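Activator of 2-hydroxyisocaproyl-CoA dehydratase (Clostridium difficile, PDB 4EHU) hydrolyses ATP to drive transfer of one electron from its [4Fe-4S] cluster to (R)-2-hydroxyisocaproyl-CoA dehydratase in the reductive branch of L-leucine fermentation. Local coordinates at residues 16-30 against 41-53. Sequence-based numbering, arbitrary orientation.
Sequences VILKNGEDIVASETI and RVLEKLYGKTGLA
Strand 23-30 and helix 41-50 run nearly antiparallel, their axes at 151° and 7.9 Å apart at closest, the closest CA pairs being Ala26 with Leu46 and Glu28 with Val42. This is the edge hairpin of an actin-fold sheet covered by the helix that follows it; a classic beta bulge pairs Val25 and Ala26 with Ile17. Strand 13-19 continues the sheet into strand 2-8, whose Met4 also meets Ile17 and Leu46. Alternation along the strand turns Ala26, Glu28 and Ile30 to the helix. The Leu46 branch CD2 lies against the Ser27 backbone, 3.7 Å from its C, while CB of Leu46 packs on CD1 of Ile17. At the nucleotide-proximal end, the Val42 and Ile30 side chains slide past each other in opposite directions, with CG2 of Val42 3.5 Å from CG1 of Ile30, and Val42 also touches Ser13, an ATP-binding residue. Ile30 CG2 sits over the centre of one Arg41 guanidinium face. Lys49, extended beyond CG, crosses Glu28 at about a right angle; its NZ donates to Ser27 O (2.7 Å, C=O...N 177°) and forms a salt bridge with Glu28 OE1, weak as a hydrogen bond. The Glu28 chain bends at chi2 (63°), so that the carboxylate crosses the Lys45 chain, OE2 of Glu28 lying 3.0 Å from CD of Lys45. At the helix end, Thr50 OG1 donates to Leu46 O and accepts from Leu52 N, the latter bond making an ST turn, while Thr50 CG2 presses unusually tightly on Ala26 CB, 3.3 Å away.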
loop_
_atom_site.group_PDB
_atom_site.type_symbol
_atom_site.label_atom_id
_atom_site.label_comp_id
_atom_site.label_asym_id
_atom_site.label_seq_id
_atom_site.Cartn_x
_atom_site.Cartn_y
_atom_site.Cartn_z
ATOM N N VAL A 16 2.340 30.822 -5.288
ATOM C CA VAL A 16 1.562 32.002 -4.913
ATOM C C VAL A 16 2.465 33.216 -5.023
ATOM O O VAL A 16 3.622 33.146 -4.604
ATOM C CB VAL A 16 1.071 31.910 -3.451
ATOM C CG1 VAL A 16 0.533 33.246 -2.987
ATOM C CG2 VAL A 16 -0.011 30.799 -3.308
ATOM N N ILE A 17 1.954 34.302 -5.609
ATOM C CA ILE A 17 2.598 35.605 -5.490
ATOM C C ILE A 17 1.755 36.443 -4.540
ATOM O O ILE A 17 0.539 36.588 -4.725
ATOM C CB ILE A 17 2.732 36.340 -6.849
ATOM C CG1 ILE A 17 3.667 35.566 -7.781
ATOM C CG2 ILE A 17 3.263 37.764 -6.628
ATOM C CD1 ILE A 17 3.889 36.219 -9.130
ATOM N N LEU A 18 2.409 36.976 -3.517
ATOM C CA LEU A 18 1.747 37.734 -2.459
ATOM C C LEU A 18 2.241 39.176 -2.494
ATOM O O LEU A 18 3.443 39.428 -2.609
ATOM C CB LEU A 18 2.083 37.104 -1.108
ATOM C CG LEU A 18 1.432 37.644 0.162
ATOM C CD1 LEU A 18 -0.054 37.285 0.215
ATOM C CD2 LEU A 18 2.150 37.058 1.366
ATOM N N LYS A 19 1.312 40.118 -2.399
ATOM C CA LYS A 19 1.646 41.539 -2.452
ATOM C C LYS A 19 1.605 42.123 -1.047
ATOM O O LYS A 19 0.591 42.011 -0.354
ATOM C CB LYS A 19 0.651 42.280 -3.348
ATOM C CG LYS A 19 1.047 43.734 -3.679
ATOM C CD LYS A 19 -0.026 44.402 -4.516
ATOM C CE LYS A 19 0.320 45.857 -4.790
ATOM N NZ LYS A 19 -0.692 46.510 -5.670
ATOM N N ASN A 20 2.717 42.725 -0.636
ATOM C CA ASN A 20 2.846 43.359 0.675
ATOM C C ASN A 20 2.387 42.455 1.803
ATOM O O ASN A 20 1.813 42.919 2.786
ATOM C CB ASN A 20 2.075 44.677 0.718
ATOM C CG ASN A 20 2.598 45.677 -0.282
ATOM O OD1 ASN A 20 1.831 46.355 -0.971
ATOM N ND2 ASN A 20 3.914 45.763 -0.383
ATOM N N GLY A 21 2.660 41.161 1.659
ATOM C CA GLY A 21 2.353 40.193 2.696
ATOM C C GLY A 21 0.880 40.083 3.044
ATOM O O GLY A 21 0.527 39.549 4.092
ATOM N N GLU A 22 0.009 40.579 2.181
ATOM C CA GLU A 22 -1.402 40.626 2.545
ATOM C C GLU A 22 -2.346 40.182 1.442
ATOM O O GLU A 22 -3.372 39.590 1.734
ATOM C CB GLU A 22 -1.788 42.019 3.075
ATOM C CG GLU A 22 -1.516 43.169 2.140
ATOM C CD GLU A 22 -1.940 44.506 2.738
ATOM O OE1 GLU A 22 -2.466 44.508 3.874
ATOM O OE2 GLU A 22 -1.749 45.550 2.076
ATOM N N ASP A 23 -2.003 40.433 0.183
ATOM C CA ASP A 23 -2.924 40.143 -0.909
ATOM C C ASP A 23 -2.368 39.147 -1.924
ATOM O O ASP A 23 -1.355 39.401 -2.567
ATOM C CB ASP A 23 -3.313 41.446 -1.621
ATOM C CG ASP A 23 -4.190 42.346 -0.760
ATOM O OD1 ASP A 23 -5.154 41.840 -0.136
ATOM O OD2 ASP A 23 -3.911 43.560 -0.702
ATOM N N ILE A 24 -3.047 38.013 -2.067
ATOM C CA ILE A 24 -2.703 37.044 -3.097
ATOM C C ILE A 24 -3.068 37.621 -4.455
ATOM O O ILE A 24 -4.248 37.802 -4.750
ATOM C CB ILE A 24 -3.476 35.723 -2.912
ATOM C CG1 ILE A 24 -3.164 35.099 -1.549
ATOM C CG2 ILE A 24 -3.130 34.745 -4.025
ATOM C CD1 ILE A 24 -3.921 33.804 -1.279
ATOM N N VAL A 25 -2.067 37.927 -5.277
ATOM C CA VAL A 25 -2.326 38.499 -6.596
ATOM C C VAL A 25 -2.243 37.434 -7.688
ATOM O O VAL A 25 -2.623 37.677 -8.833
ATOM C CB VAL A 25 -1.383 39.694 -6.923
ATOM C CG1 VAL A 25 -1.631 40.846 -5.952
ATOM C CG2 VAL A 25 0.091 39.273 -6.905
ATOM N N ALA A 26 -1.768 36.244 -7.329
ATOM C CA ALA A 26 -1.672 35.153 -8.291
ATOM C C ALA A 26 -1.438 33.827 -7.585
ATOM O O ALA A 26 -0.796 33.757 -6.532
ATOM C CB ALA A 26 -0.554 35.415 -9.301
ATOM N N SER A 27 -1.984 32.768 -8.166
ATOM C CA SER A 27 -1.742 31.429 -7.671
ATOM C C SER A 27 -1.858 30.472 -8.838
ATOM O O SER A 27 -2.469 30.787 -9.853
ATOM C CB SER A 27 -2.748 31.072 -6.593
ATOM O OG SER A 27 -4.056 31.004 -7.142
ATOM N N GLU A 28 -1.262 29.302 -8.710
ATOM C CA GLU A 28 -1.271 28.368 -9.813
ATOM C C GLU A 28 -0.920 26.995 -9.297
ATOM O O GLU A 28 -0.024 26.841 -8.466
ATOM C CB GLU A 28 -0.278 28.805 -10.892
ATOM C CG GLU A 28 -0.274 27.926 -12.134
ATOM C CD GLU A 28 -1.599 27.949 -12.874
ATOM O OE1 GLU A 28 -2.332 28.954 -12.756
ATOM O OE2 GLU A 28 -1.910 26.960 -13.570
ATOM N N THR A 29 -1.642 25.996 -9.785
ATOM C CA THR A 29 -1.328 24.619 -9.470
ATOM C C THR A 29 -1.116 23.887 -10.781
ATOM O O THR A 29 -1.912 24.025 -11.709
ATOM C CB THR A 29 -2.478 23.961 -8.684
ATOM O OG1 THR A 29 -2.712 24.703 -7.480
ATOM C CG2 THR A 29 -2.158 22.509 -8.333
ATOM N N ILE A 30 -0.027 23.136 -10.865
ATOM C CA ILE A 30 0.199 22.237 -11.989
ATOM C C ILE A 30 0.339 20.831 -11.428
ATOM O O ILE A 30 1.097 20.618 -10.487
ATOM C CB ILE A 30 1.477 22.612 -12.763
ATOM C CG1 ILE A 30 1.413 24.070 -13.226
ATOM C CG2 ILE A 30 1.670 21.678 -13.940
ATOM C CD1 ILE A 30 0.457 24.309 -14.365
ATOM N N ARG A 41 6.689 25.311 -14.960
ATOM C CA ARG A 41 5.391 25.626 -15.534
ATOM C C ARG A 41 4.567 26.509 -14.599
ATOM O O ARG A 41 3.841 27.395 -15.046
ATOM C CB ARG A 41 4.642 24.336 -15.852
ATOM C CG ARG A 41 5.380 23.435 -16.831
ATOM C CD ARG A 41 4.691 22.093 -16.973
ATOM N NE ARG A 41 3.285 22.250 -17.328
ATOM C CZ ARG A 41 2.409 21.253 -17.389
ATOM N NH1 ARG A 41 1.148 21.498 -17.720
ATOM N NH2 ARG A 41 2.793 20.011 -17.117
ATOM N N VAL A 42 4.683 26.265 -13.298
ATOM C CA VAL A 42 4.007 27.088 -12.307
ATOM C C VAL A 42 4.502 28.527 -12.434
ATOM O O VAL A 42 3.719 29.472 -12.479
ATOM C CB VAL A 42 4.275 26.558 -10.880
ATOM C CG1 VAL A 42 3.865 27.567 -9.834
ATOM C CG2 VAL A 42 3.549 25.240 -10.661
ATOM N N LEU A 43 5.813 28.680 -12.514
ATOM C CA LEU A 43 6.430 29.993 -12.621
ATOM C C LEU A 43 5.971 30.735 -13.867
ATOM O O LEU A 43 5.634 31.916 -13.799
ATOM C CB LEU A 43 7.948 29.848 -12.642
ATOM C CG LEU A 43 8.577 29.482 -11.299
ATOM C CD1 LEU A 43 10.053 29.158 -11.478
ATOM C CD2 LEU A 43 8.385 30.626 -10.323
ATOM N N GLU A 44 5.966 30.048 -15.003
ATOM C CA GLU A 44 5.514 30.647 -16.253
ATOM C C GLU A 44 4.122 31.238 -16.095
ATOM O O GLU A 44 3.845 32.326 -16.587
ATOM C CB GLU A 44 5.487 29.610 -17.373
ATOM C CG GLU A 44 6.848 29.108 -17.788
ATOM C CD GLU A 44 6.759 27.922 -18.726
ATOM O OE1 GLU A 44 5.684 27.717 -19.329
ATOM O OE2 GLU A 44 7.761 27.190 -18.854
ATOM N N LYS A 45 3.242 30.519 -15.408
ATOM C CA LYS A 45 1.856 30.948 -15.290
ATOM C C LYS A 45 1.680 32.099 -14.306
ATOM O O LYS A 45 0.889 33.002 -14.551
ATOM C CB LYS A 45 0.961 29.774 -14.907
ATOM C CG LYS A 45 0.861 28.733 -16.002
ATOM C CD LYS A 45 -0.504 28.078 -16.028
ATOM C CE LYS A 45 -0.676 27.215 -17.264
ATOM N NZ LYS A 45 -0.494 28.001 -18.515
ATOM N N LEU A 46 2.408 32.069 -13.196
ATOM C CA LEU A 46 2.375 33.186 -12.261
ATOM C C LEU A 46 2.844 34.466 -12.937
ATOM O O LEU A 46 2.229 35.516 -12.769
ATOM C CB LEU A 46 3.250 32.899 -11.045
ATOM C CG LEU A 46 2.754 31.692 -10.249
ATOM C CD1 LEU A 46 3.771 31.329 -9.186
ATOM C CD2 LEU A 46 1.389 31.964 -9.635
ATOM N N TYR A 47 3.936 34.366 -13.692
ATOM C CA TYR A 47 4.514 35.509 -14.387
ATOM C C TYR A 47 3.603 35.998 -15.505
ATOM O O TYR A 47 3.472 37.202 -15.727
ATOM C CB TYR A 47 5.883 35.141 -14.963
ATOM C CG TYR A 47 6.960 34.956 -13.916
ATOM C CD1 TYR A 47 7.021 35.778 -12.796
ATOM C CD2 TYR A 47 7.912 33.957 -14.045
ATOM C CE1 TYR A 47 8.008 35.609 -11.837
ATOM C CE2 TYR A 47 8.899 33.779 -13.091
ATOM C CZ TYR A 47 8.943 34.606 -11.990
ATOM O OH TYR A 47 9.932 34.425 -11.046
ATOM N N GLY A 48 2.980 35.063 -16.211
ATOM C CA GLY A 48 2.071 35.406 -17.288
ATOM C C GLY A 48 0.854 36.148 -16.770
ATOM O O GLY A 48 0.436 37.157 -17.340
ATOM N N LYS A 49 0.291 35.649 -15.678
ATOM C CA LYS A 49 -0.897 36.248 -15.083
ATOM C C LYS A 49 -0.622 37.665 -14.610
ATOM O O LYS A 49 -1.412 38.576 -14.853
ATOM C CB LYS A 49 -1.369 35.429 -13.881
ATOM C CG LYS A 49 -1.858 34.030 -14.194
ATOM C CD LYS A 49 -2.456 33.402 -12.948
ATOM C CE LYS A 49 -2.645 31.902 -13.092
ATOM N NZ LYS A 49 -3.729 31.417 -12.199
ATOM N N THR A 50 0.499 37.840 -13.920
ATOM C CA THR A 50 0.788 39.090 -13.228
ATOM C C THR A 50 1.541 40.085 -14.103
ATOM O O THR A 50 1.562 41.279 -13.813
ATOM C CB THR A 50 1.639 38.838 -11.977
ATOM O OG1 THR A 50 2.914 38.319 -12.370
ATOM C CG2 THR A 50 0.948 37.845 -11.039
ATOM N N GLY A 51 2.164 39.589 -15.165
ATOM C CA GLY A 51 3.024 40.415 -15.991
ATOM C C GLY A 51 4.309 40.762 -15.264
ATOM O O GLY A 51 5.032 41.677 -15.657
ATOM N N LEU A 52 4.592 40.026 -14.196
ATOM C CA LEU A 52 5.807 40.237 -13.422
ATOM C C LEU A 52 6.932 39.356 -13.955
ATOM O O LEU A 52 6.694 38.433 -14.732
ATOM C CB LEU A 52 5.555 39.926 -11.940
ATOM C CG LEU A 52 4.579 40.855 -11.208
ATOM C CD1 LEU A 52 4.166 40.268 -9.853
ATOM C CD2 LEU A 52 5.189 42.247 -11.041
ATOM N N ALA A 53 8.157 39.659 -13.543
ATOM C CA ALA A 53 9.312 38.839 -13.882
ATOM C C ALA A 53 10.088 38.530 -12.610
ATOM O O ALA A 53 9.831 39.122 -11.565
ATOM C CB ALA A 53 10.196 39.556 -14.882
#